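Local coordinates for protein contact-dependent inhibitor I (PDB 5I4Q) that probably protects its own cell by binding the partner toxin CdiA, as expected of the immunity protein of a contact-dependent growth inhibition system, at residues 37-42 with 96-101; 42-47 with 90-95; 52-57 with 81-86. One frame throughout, in Å; residues are numbered along the deposited sequence.

In this all-helical chain of four helices, a long helical hairpin receives two shorter helices. Contacts 1 and 2 have centres about 8 Å apart, share T42 and both use helix 88-99, which meets the end of helix 4-40 in the first and the start of helix 44-66 in the second. Contact 3, its centre about 13 Å from that of contact 2 and 15 Å from that of contact 1, joins helix 44-66 to the bend that follows helix 74-82. Along the sequence the contacts are nested, 3 within 2 within 1. Contact 3, and Y93 of contact 2, also meet the chain of contact-dependent inhibitor A, so the packing of these helices sets part of the binding surface.

Contact 1 (37-42 with 96-101); sequences HQIGST and KKFSDG
A close backbone-to-backbone approach between two helix ends, made possible by a glycine, joins the C-terminal turn of helix 4-40 to that of helix 88-99. G40 and S99 have their CA atoms 3.8 Å apart, and G40 CA comes within 3.6 Å of F98 C. The carbonyl oxygen of F98 lies where a CB on G40 would point, so the glycine's lack of a side chain lets the two backbones meet. Across the seam no conventional hydrogen bond forms; instead S99 CA lies 3.4 Å from G40 O in a CA-H...O contact, fairly straight at 160° about the hydrogen. The hydroxyl of S99 turns back to H95 O in its own helix. Such glycine-mediated helix packing is here combined with a Schellman motif, in which G101, with positive phi, ends helix 88-99. On the buried side of the glycine, I39 and F98 run side by side in the same direction. The CG2 branch of I39 reaches the edge of the F98 ring, near its plane, at CD2, 3.8 Å away. That methyl is placed by the first torsion of I39, which sets CG2 anti to the backbone N and CG1 beside it (chi1 -72°). Helix 44-66 covers I39 through L50, F51 and L54, while S41, just past the end of helix 4-40, bonds through OG to H37 O in the last turn.

Contact 2 (42-47 with 90-95); sequences TNFDNA and SRKYWH
T42 O receives the NE2-H of H95, the sole hydrogen bond between residues 42-47 and 90-95, with NE2 and O 2.7 Å apart. The bond is fairly straight, 159° at the hydrogen, and the oxygen lies almost in the plane of the imidazole, although the donor is tilted from the carbonyl plane. This bond fixes the rotation of the ring. With CG anti to the backbone N (chi1 -176°), the H95 ring extends from helix 88-99 to the turn between helices 4-40 and 44-66. Its face then receives the backbone of F44, whose CA sits 4.0 Å from the ring centroid in a CH-pi contact. A47 CB adds an apolar touch at H95 CD2.

The turn itself illustrates helix capping: N43 occupies the N-cap of helix 44-66, and its OD1 accepts from N46 N at 3.0 Å. One residue into that helix, F44 projects toward helix 88-99 and presents an edge to the face of H95 in an offset edge-to-face pair, with centroids 5.6 Å apart and planes at 69°. The edge near CE1 also approaches R91 O, and R91 CB packs against CE1 and CZ. Over one face of the F44 ring arches K92, its chain bent at chi2 so that both CD and NZ come to lie above the ring. CD makes a CH-pi contact, and NZ, 4.0 Å from the centroid, a cation-pi one. The guanidinium of R91 is engaged elsewhere: Q48 and D52 tie it to helix 44-66, and D86 to the loop that precedes helix 88-99. On another side of helix 88-99, Y93 makes a cation-pi contact with R59 of the chain of contact-dependent inhibitor A.

Contact 3 (52-57 with 81-86); sequences DDLFRM and YHLDRD
Stacking dominates the meeting of F55 with D86: the carboxylate lies nearly parallel to the phenyl ring, their planes 11° apart, with D86 CG above one face and displaced toward the rim. D86 CB sits closer to the middle of that face, 3.8 Å from the ring centroid, in a CH-pi contact. The first torsion of D86 holds CG anti to the backbone N (chi1 172°), extending the carboxylate across the ring so that OD1 reaches F55 CD2, 3.3 Å away. A negative group over a pi face would be expected to be unfavourable by itself, and the salt bridge from D86 OD1 to R91 NE probably offsets this.

Polar backbone atoms meet the ring elsewhere. L83 O lies at its edge, near the plane, 3.1 Å from F55 CD1, where the partly positive ring hydrogens face a carbonyl; R85 O also approaches CE1.

In the helical bundle, F55 thus fills the bend where the chain leaves helix 74-82 at L83 and turns toward helix 88-99. The apolar part continues beside it: L83 CD1 packs at 3.7 Å from L54 CG, the two leucine side chains crossing at about a right angle, and L83 CB borders F55 CE1. Helix 4-40 adds I32 and I39 against L54, while W94 covers L83. D84 pairs with R37, and R85, already bridged to D87, with D57, both partners on the chain of contact-dependent inhibitor A.

Contact 1 (37-42 with 96-101)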
loop_
_atom_site.group_PDB
_atom_site.type_symbol
_atom_site.label_atom_id
_atom_site.label_comp_id
_atom_site.label_asym_id
_atom_site.label_seq_id
_atom_site.Cartn_x
_atom_site.Cartn_y
_atom_site.Cartn_z
ATOM N N HIS B 37 20.111 -14.943 17.762
ATOM C CA HIS B 37 21.342 -15.734 17.812
ATOM C C HIS B 37 22.259 -15.278 18.936
ATOM O O HIS B 37 22.690 -16.116 19.733
ATOM C CB HIS B 37 22.060 -15.652 16.472
ATOM C CG HIS B 37 23.245 -16.548 16.349
ATOM N ND1 HIS B 37 23.144 -17.923 16.377
ATOM C CD2 HIS B 37 24.557 -16.268 16.130
ATOM C CE1 HIS B 37 24.347 -18.450 16.221
ATOM N NE2 HIS B 37 25.216 -17.467 16.053
ATOM N N GLN B 38 22.508 -13.969 19.030
ATOM C CA GLN B 38 23.376 -13.405 20.084
ATOM C C GLN B 38 22.839 -13.678 21.476
ATOM O O GLN B 38 23.590 -14.112 22.351
ATOM C CB GLN B 38 23.577 -11.897 19.938
ATOM C CG GLN B 38 24.324 -11.441 18.692
ATOM C CD GLN B 38 24.234 -9.926 18.471
ATOM O OE1 GLN B 38 23.732 -9.458 17.439
ATOM N NE2 GLN B 38 24.712 -9.158 19.435
ATOM N N ILE B 39 21.551 -13.407 21.685
ATOM C CA ILE B 39 20.901 -13.648 22.968
ATOM C C ILE B 39 21.054 -15.102 23.415
ATOM O O ILE B 39 21.279 -15.383 24.588
ATOM C CB ILE B 39 19.401 -13.256 22.906
ATOM C CG1 ILE B 39 19.256 -11.746 22.857
ATOM C CG2 ILE B 39 18.619 -13.748 24.123
ATOM C CD1 ILE B 39 17.910 -11.284 22.297
ATOM N N GLY B 40 20.910 -16.017 22.464
ATOM C CA GLY B 40 21.026 -17.450 22.727
ATOM C C GLY B 40 22.444 -17.914 22.977
ATOM O O GLY B 40 22.649 -19.020 23.390
ATOM N N SER B 41 23.420 -17.056 22.712
ATOM C CA SER B 41 24.833 -17.364 22.904
ATOM C C SER B 41 25.417 -16.614 24.078
ATOM O O SER B 41 26.613 -16.568 24.193
ATOM C CB SER B 41 25.644 -16.918 21.685
ATOM O OG SER B 41 25.152 -17.471 20.495
ATOM N N THR B 42 24.619 -15.976 24.932
ATOM C CA THR B 42 25.224 -15.260 26.064
ATOM C C THR B 42 24.418 -15.515 27.324
ATOM O O THR B 42 23.334 -16.147 27.277
ATOM C CB THR B 42 25.478 -13.750 25.730
ATOM O OG1 THR B 42 26.366 -13.177 26.691
ATOM C CG2 THR B 42 24.258 -12.916 25.675
ATOM N N LYS B 96 15.878 -18.859 27.549
ATOM C CA LYS B 96 16.015 -20.289 27.618
ATOM C C LYS B 96 15.811 -20.917 26.276
ATOM O O LYS B 96 16.620 -21.716 25.851
ATOM C CB LYS B 96 15.049 -20.888 28.647
ATOM C CG LYS B 96 14.933 -22.409 28.580
ATOM C CD LYS B 96 14.926 -23.039 29.972
ATOM C CE LYS B 96 14.701 -24.553 29.941
ATOM N NZ LYS B 96 15.773 -25.275 29.185
ATOM N N LYS B 97 14.729 -20.556 25.598
ATOM C CA LYS B 97 14.419 -21.179 24.308
ATOM C C LYS B 97 15.491 -20.875 23.273
ATOM O O LYS B 97 15.875 -21.754 22.531
ATOM C CB LYS B 97 13.042 -20.753 23.801
ATOM C CG LYS B 97 11.898 -21.536 24.422
ATOM C CD LYS B 97 10.626 -21.345 23.614
ATOM C CE LYS B 97 10.185 -22.600 22.862
ATOM N NZ LYS B 97 9.434 -23.543 23.742
ATOM N N PHE B 98 15.968 -19.633 23.229
ATOM C CA PHE B 98 16.963 -19.214 22.231
ATOM C C PHE B 98 18.334 -19.887 22.526
ATOM O O PHE B 98 19.022 -20.300 21.621
ATOM C CB PHE B 98 17.163 -17.697 22.237
ATOM C CG PHE B 98 15.964 -16.872 21.834
ATOM C CD1 PHE B 98 14.919 -17.393 21.083
ATOM C CD2 PHE B 98 15.913 -15.533 22.175
ATOM C CE1 PHE B 98 13.861 -16.608 20.687
ATOM C CE2 PHE B 98 14.837 -14.762 21.804
ATOM C CZ PHE B 98 13.805 -15.304 21.076
ATOM N N SER B 99 18.708 -19.999 23.806
ATOM C CA SER B 99 19.890 -20.770 24.235
ATOM C C SER B 99 19.836 -22.242 23.815
ATOM O O SER B 99 20.844 -22.808 23.457
ATOM C CB SER B 99 20.049 -20.687 25.760
ATOM O OG SER B 99 20.285 -19.351 26.173
ATOM N N ASP B 100 18.662 -22.861 23.856
ATOM C CA ASP B 100 18.502 -24.259 23.403
ATOM C C ASP B 100 18.467 -24.421 21.892
ATOM O O ASP B 100 18.236 -25.516 21.413
ATOM C CB ASP B 100 17.220 -24.878 23.985
ATOM C CG ASP B 100 17.314 -25.147 25.490
ATOM O OD1 ASP B 100 18.438 -25.125 26.054
ATOM O OD2 ASP B 100 16.258 -25.395 26.122
ATOM N N GLY B 101 18.637 -23.330 21.146
ATOM C CA GLY B 101 18.719 -23.375 19.691
ATOM C C GLY B 101 17.524 -22.863 18.890
ATOM O O GLY B 101 17.480 -23.047 17.682
#

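Contact 2 (42-47 with 90-95)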
loop_
_atom_site.group_PDB
_atom_site.type_symbol
_atom_site.label_atom_id
_atom_site.label_comp_id
_atom_site.label_asym_id
_atom_site.label_seq_id
_atom_site.Cartn_x
_atom_site.Cartn_y
_atom_site.Cartn_z
ATOM N N THR B 42 24.619 -15.976 24.932
ATOM C CA THR B 42 25.224 -15.260 26.064
ATOM C C THR B 42 24.418 -15.515 27.324
ATOM O O THR B 42 23.334 -16.147 27.277
ATOM C CB THR B 42 25.478 -13.750 25.730
ATOM O OG1 THR B 42 26.366 -13.177 26.691
ATOM C CG2 THR B 42 24.258 -12.916 25.675
ATOM N N ASN B 43 24.946 -15.075 28.462
ATOM C CA ASN B 43 24.201 -15.285 29.703
ATOM C C ASN B 43 23.030 -14.255 29.880
ATOM O O ASN B 43 22.926 -13.257 29.179
ATOM C CB ASN B 43 25.147 -15.405 30.917
ATOM C CG ASN B 43 25.703 -14.071 31.371
ATOM O OD1 ASN B 43 25.119 -13.009 31.107
ATOM N ND2 ASN B 43 26.827 -14.112 32.081
ATOM N N PHE B 44 22.153 -14.536 30.820
ATOM C CA PHE B 44 20.968 -13.736 31.002
ATOM C C PHE B 44 21.259 -12.272 31.270
ATOM O O PHE B 44 20.637 -11.405 30.672
ATOM C CB PHE B 44 20.054 -14.312 32.093
ATOM C CG PHE B 44 18.714 -13.646 32.164
ATOM C CD1 PHE B 44 17.787 -13.851 31.176
ATOM C CD2 PHE B 44 18.392 -12.789 33.209
ATOM C CE1 PHE B 44 16.520 -13.286 31.250
ATOM C CE2 PHE B 44 17.156 -12.165 33.262
ATOM C CZ PHE B 44 16.216 -12.406 32.266
ATOM N N ASP B 45 22.170 -11.969 32.156
ATOM C CA ASP B 45 22.459 -10.552 32.435
ATOM C C ASP B 45 22.925 -9.768 31.215
ATOM O O ASP B 45 22.462 -8.660 30.960
ATOM C CB ASP B 45 23.495 -10.429 33.547
ATOM C CG ASP B 45 22.902 -10.717 34.950
ATOM O OD1 ASP B 45 21.813 -11.366 35.084
ATOM O OD2 ASP B 45 23.533 -10.266 35.944
ATOM N N ASN B 46 23.831 -10.360 30.461
ATOM C CA ASN B 46 24.449 -9.714 29.306
ATOM C C ASN B 46 23.489 -9.633 28.121
ATOM O O ASN B 46 23.773 -8.946 27.170
ATOM C CB ASN B 46 25.664 -10.503 28.843
ATOM C CG ASN B 46 26.744 -10.580 29.881
ATOM O OD1 ASN B 46 26.900 -9.676 30.691
ATOM N ND2 ASN B 46 27.488 -11.681 29.872
ATOM N N ALA B 47 22.392 -10.400 28.188
ATOM C CA ALA B 47 21.339 -10.414 27.179
ATOM C C ALA B 47 20.353 -9.268 27.313
ATOM O O ALA B 47 19.628 -9.014 26.374
ATOM C CB ALA B 47 20.582 -11.737 27.226
ATOM N N SER B 90 8.921 -13.026 30.574
ATOM C CA SER B 90 8.967 -13.406 29.157
ATOM C C SER B 90 10.425 -13.491 28.720
ATOM O O SER B 90 10.796 -14.366 27.940
ATOM C CB SER B 90 8.167 -12.435 28.285
ATOM O OG SER B 90 8.843 -11.185 28.094
ATOM N N ARG B 91 11.267 -12.588 29.219
ATOM C CA ARG B 91 12.714 -12.671 28.907
ATOM C C ARG B 91 13.365 -13.958 29.378
ATOM O O ARG B 91 14.197 -14.550 28.651
ATOM C CB ARG B 91 13.486 -11.476 29.454
ATOM C CG ARG B 91 13.151 -10.182 28.712
ATOM C CD ARG B 91 13.617 -8.972 29.488
ATOM N NE ARG B 91 13.361 -7.771 28.739
ATOM C CZ ARG B 91 14.234 -6.806 28.484
ATOM N NH1 ARG B 91 15.487 -6.870 28.912
ATOM N NH2 ARG B 91 13.843 -5.760 27.783
ATOM N N LYS B 92 13.003 -14.400 30.572
ATOM C CA LYS B 92 13.519 -15.649 31.117
ATOM C C LYS B 92 13.140 -16.786 30.150
ATOM O O LYS B 92 13.955 -17.621 29.804
ATOM C CB LYS B 92 12.926 -15.864 32.522
ATOM C CG LYS B 92 13.792 -16.547 33.566
ATOM C CD LYS B 92 15.130 -15.837 33.847
ATOM C CE LYS B 92 16.134 -16.702 34.635
ATOM N NZ LYS B 92 17.427 -15.994 34.872
ATOM N N TYR B 93 11.880 -16.807 29.717
ATOM C CA TYR B 93 11.375 -17.838 28.811
ATOM C C TYR B 93 12.094 -17.811 27.452
ATOM O O TYR B 93 12.532 -18.832 26.947
ATOM C CB TYR B 93 9.868 -17.648 28.596
ATOM C CG TYR B 93 9.253 -18.557 27.569
ATOM C CD1 TYR B 93 9.014 -19.907 27.847
ATOM C CD2 TYR B 93 8.857 -18.074 26.332
ATOM C CE1 TYR B 93 8.432 -20.753 26.898
ATOM C CE2 TYR B 93 8.253 -18.901 25.390
ATOM C CZ TYR B 93 8.039 -20.232 25.665
ATOM O OH TYR B 93 7.449 -21.056 24.711
ATOM N N TRP B 94 12.210 -16.641 26.857
ATOM C CA TRP B 94 12.809 -16.548 25.515
ATOM C C TRP B 94 14.291 -16.824 25.583
ATOM O O TRP B 94 14.829 -17.488 24.697
ATOM C CB TRP B 94 12.497 -15.200 24.858
ATOM C CG TRP B 94 11.031 -15.070 24.456
ATOM C CD1 TRP B 94 10.145 -14.130 24.901
ATOM C CD2 TRP B 94 10.306 -15.908 23.549
ATOM N NE1 TRP B 94 8.910 -14.338 24.333
ATOM C CE2 TRP B 94 8.984 -15.427 23.499
ATOM C CE3 TRP B 94 10.641 -17.017 22.787
ATOM C CZ2 TRP B 94 7.979 -16.047 22.732
ATOM C CZ3 TRP B 94 9.654 -17.624 22.005
ATOM C CH2 TRP B 94 8.347 -17.125 21.975
ATOM N N HIS B 95 14.957 -16.364 26.640
ATOM C CA HIS B 95 16.393 -16.638 26.751
ATOM C C HIS B 95 16.649 -18.141 26.757
ATOM O O HIS B 95 17.507 -18.646 26.041
ATOM C CB HIS B 95 16.985 -15.977 27.984
ATOM C CG HIS B 95 18.469 -16.142 28.095
ATOM N ND1 HIS B 95 19.065 -16.883 29.099
ATOM C CD2 HIS B 95 19.477 -15.671 27.323
ATOM C CE1 HIS B 95 20.375 -16.861 28.935
ATOM N NE2 HIS B 95 20.648 -16.145 27.856
#

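Contact 3 (52-57 with 81-86)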
loop_
_atom_site.group_PDB
_atom_site.type_symbol
_atom_site.label_atom_id
_atom_site.label_comp_id
_atom_site.label_asym_id
_atom_site.label_seq_id
_atom_site.Cartn_x
_atom_site.Cartn_y
_atom_site.Cartn_z
ATOM N N ASP B 52 16.469 -5.508 24.909
ATOM C CA ASP B 52 15.931 -4.149 24.767
ATOM C C ASP B 52 15.827 -3.754 23.294
ATOM O O ASP B 52 14.811 -3.198 22.872
ATOM C CB ASP B 52 16.816 -3.116 25.482
ATOM C CG ASP B 52 16.839 -3.268 27.043
ATOM O OD1 ASP B 52 15.984 -3.985 27.668
ATOM O OD2 ASP B 52 17.733 -2.626 27.648
ATOM N N ASP B 53 16.875 -4.065 22.521
ATOM C CA ASP B 53 16.874 -3.867 21.045
ATOM C C ASP B 53 15.824 -4.738 20.351
ATOM O O ASP B 53 15.080 -4.264 19.526
ATOM C CB ASP B 53 18.237 -4.174 20.411
ATOM C CG ASP B 53 19.341 -3.234 20.877
ATOM O OD1 ASP B 53 19.047 -2.106 21.371
ATOM O OD2 ASP B 53 20.527 -3.625 20.753
ATOM N N LEU B 54 15.759 -6.008 20.722
ATOM C CA LEU B 54 14.797 -6.917 20.139
ATOM C C LEU B 54 13.379 -6.446 20.362
ATOM O O LEU B 54 12.599 -6.411 19.438
ATOM C CB LEU B 54 14.978 -8.289 20.761
ATOM C CG LEU B 54 14.008 -9.358 20.287
ATOM C CD1 LEU B 54 14.151 -9.536 18.783
ATOM C CD2 LEU B 54 14.294 -10.682 20.947
ATOM N N PHE B 55 13.017 -6.100 21.589
ATOM C CA PHE B 55 11.646 -5.622 21.831
ATOM C C PHE B 55 11.332 -4.258 21.269
ATOM O O PHE B 55 10.142 -3.940 20.984
ATOM C CB PHE B 55 11.311 -5.655 23.322
ATOM C CG PHE B 55 11.243 -7.043 23.892
ATOM C CD1 PHE B 55 10.233 -7.892 23.506
ATOM C CD2 PHE B 55 12.144 -7.470 24.842
ATOM C CE1 PHE B 55 10.117 -9.160 24.044
ATOM C CE2 PHE B 55 12.072 -8.765 25.358
ATOM C CZ PHE B 55 11.040 -9.602 24.971
ATOM N N ARG B 56 12.362 -3.424 21.136
ATOM C CA ARG B 56 12.207 -2.099 20.537
ATOM C C ARG B 56 11.795 -2.295 19.072
ATOM O O ARG B 56 10.915 -1.600 18.573
ATOM C CB ARG B 56 13.469 -1.281 20.612
ATOM C CG ARG B 56 13.302 0.174 20.178
ATOM C CD ARG B 56 14.624 0.877 19.870
ATOM N NE ARG B 56 15.109 0.556 18.535
ATOM C CZ ARG B 56 16.187 -0.166 18.223
ATOM N NH1 ARG B 56 16.456 -0.366 16.935
ATOM N NH2 ARG B 56 16.989 -0.693 19.153
HETATM N N MSE B 57 12.397 -3.281 18.428
HETATM C CA MSE B 57 12.061 -3.599 17.051
HETATM C C MSE B 57 10.671 -4.156 16.919
HETATM O O MSE B 57 9.996 -3.821 16.001
HETATM C CB MSE B 57 13.078 -4.574 16.433
HETATM C CG MSE B 57 14.391 -3.816 16.320
HETATM SE SE MSE B 57 15.727 -4.824 15.239
HETATM C CE MSE B 57 17.325 -3.734 15.752
ATOM N N TYR B 81 3.288 -11.025 17.427
ATOM C CA TYR B 81 2.523 -11.641 18.511
ATOM C C TYR B 81 3.436 -12.195 19.620
ATOM O O TYR B 81 3.396 -11.785 20.785
ATOM C CB TYR B 81 1.613 -12.741 17.943
ATOM C CG TYR B 81 0.995 -13.551 19.032
ATOM C CD1 TYR B 81 -0.141 -13.085 19.737
ATOM C CD2 TYR B 81 1.557 -14.762 19.421
ATOM C CE1 TYR B 81 -0.677 -13.810 20.790
ATOM C CE2 TYR B 81 1.011 -15.494 20.462
ATOM C CZ TYR B 81 -0.100 -15.014 21.130
ATOM O OH TYR B 81 -0.587 -15.739 22.169
ATOM N N HIS B 82 4.270 -13.144 19.280
ATOM C CA HIS B 82 5.080 -13.832 20.323
ATOM C C HIS B 82 5.977 -12.937 21.173
ATOM O O HIS B 82 6.179 -13.224 22.347
ATOM C CB HIS B 82 5.941 -14.891 19.687
ATOM C CG HIS B 82 5.158 -16.017 19.093
ATOM N ND1 HIS B 82 4.443 -16.905 19.869
ATOM C CD2 HIS B 82 5.044 -16.453 17.819
ATOM C CE1 HIS B 82 3.878 -17.807 19.087
ATOM N NE2 HIS B 82 4.236 -17.559 17.841
ATOM N N LEU B 83 6.504 -11.856 20.596
ATOM C CA LEU B 83 7.446 -10.981 21.294
ATOM C C LEU B 83 6.853 -9.694 21.823
ATOM O O LEU B 83 7.580 -8.807 22.248
ATOM C CB LEU B 83 8.604 -10.651 20.374
ATOM C CG LEU B 83 9.624 -11.788 20.104
ATOM C CD1 LEU B 83 10.928 -11.212 19.567
ATOM C CD2 LEU B 83 9.972 -12.586 21.318
ATOM N N ASP B 84 5.540 -9.579 21.816
ATOM C CA ASP B 84 4.870 -8.376 22.294
ATOM C C ASP B 84 5.089 -8.140 23.772
ATOM O O ASP B 84 5.405 -7.056 24.196
ATOM C CB ASP B 84 3.349 -8.460 22.038
ATOM C CG ASP B 84 2.688 -7.123 22.165
ATOM O OD1 ASP B 84 2.980 -6.244 21.329
ATOM O OD2 ASP B 84 1.973 -6.883 23.131
ATOM N N ARG B 85 4.933 -9.180 24.560
ATOM C CA ARG B 85 5.093 -9.063 25.977
ATOM C C ARG B 85 6.591 -9.019 26.343
ATOM O O ARG B 85 7.328 -9.940 26.041
ATOM C CB ARG B 85 4.417 -10.261 26.632
ATOM C CG ARG B 85 4.479 -10.199 28.157
ATOM C CD ARG B 85 3.815 -11.406 28.834
ATOM N NE ARG B 85 4.074 -11.414 30.301
ATOM C CZ ARG B 85 3.676 -12.362 31.123
ATOM N NH1 ARG B 85 3.070 -13.436 30.629
ATOM N NH2 ARG B 85 3.968 -12.265 32.422
ATOM N N ASP B 86 6.984 -7.954 27.031
ATOM C CA ASP B 86 8.331 -7.644 27.385
ATOM C C ASP B 86 8.409 -7.405 28.880
ATOM O O ASP B 86 8.092 -6.332 29.358
ATOM C CB ASP B 86 8.761 -6.389 26.601
ATOM C CG ASP B 86 10.141 -5.815 27.036
ATOM O OD1 ASP B 86 10.925 -6.501 27.740
ATOM O OD2 ASP B 86 10.425 -4.657 26.648
#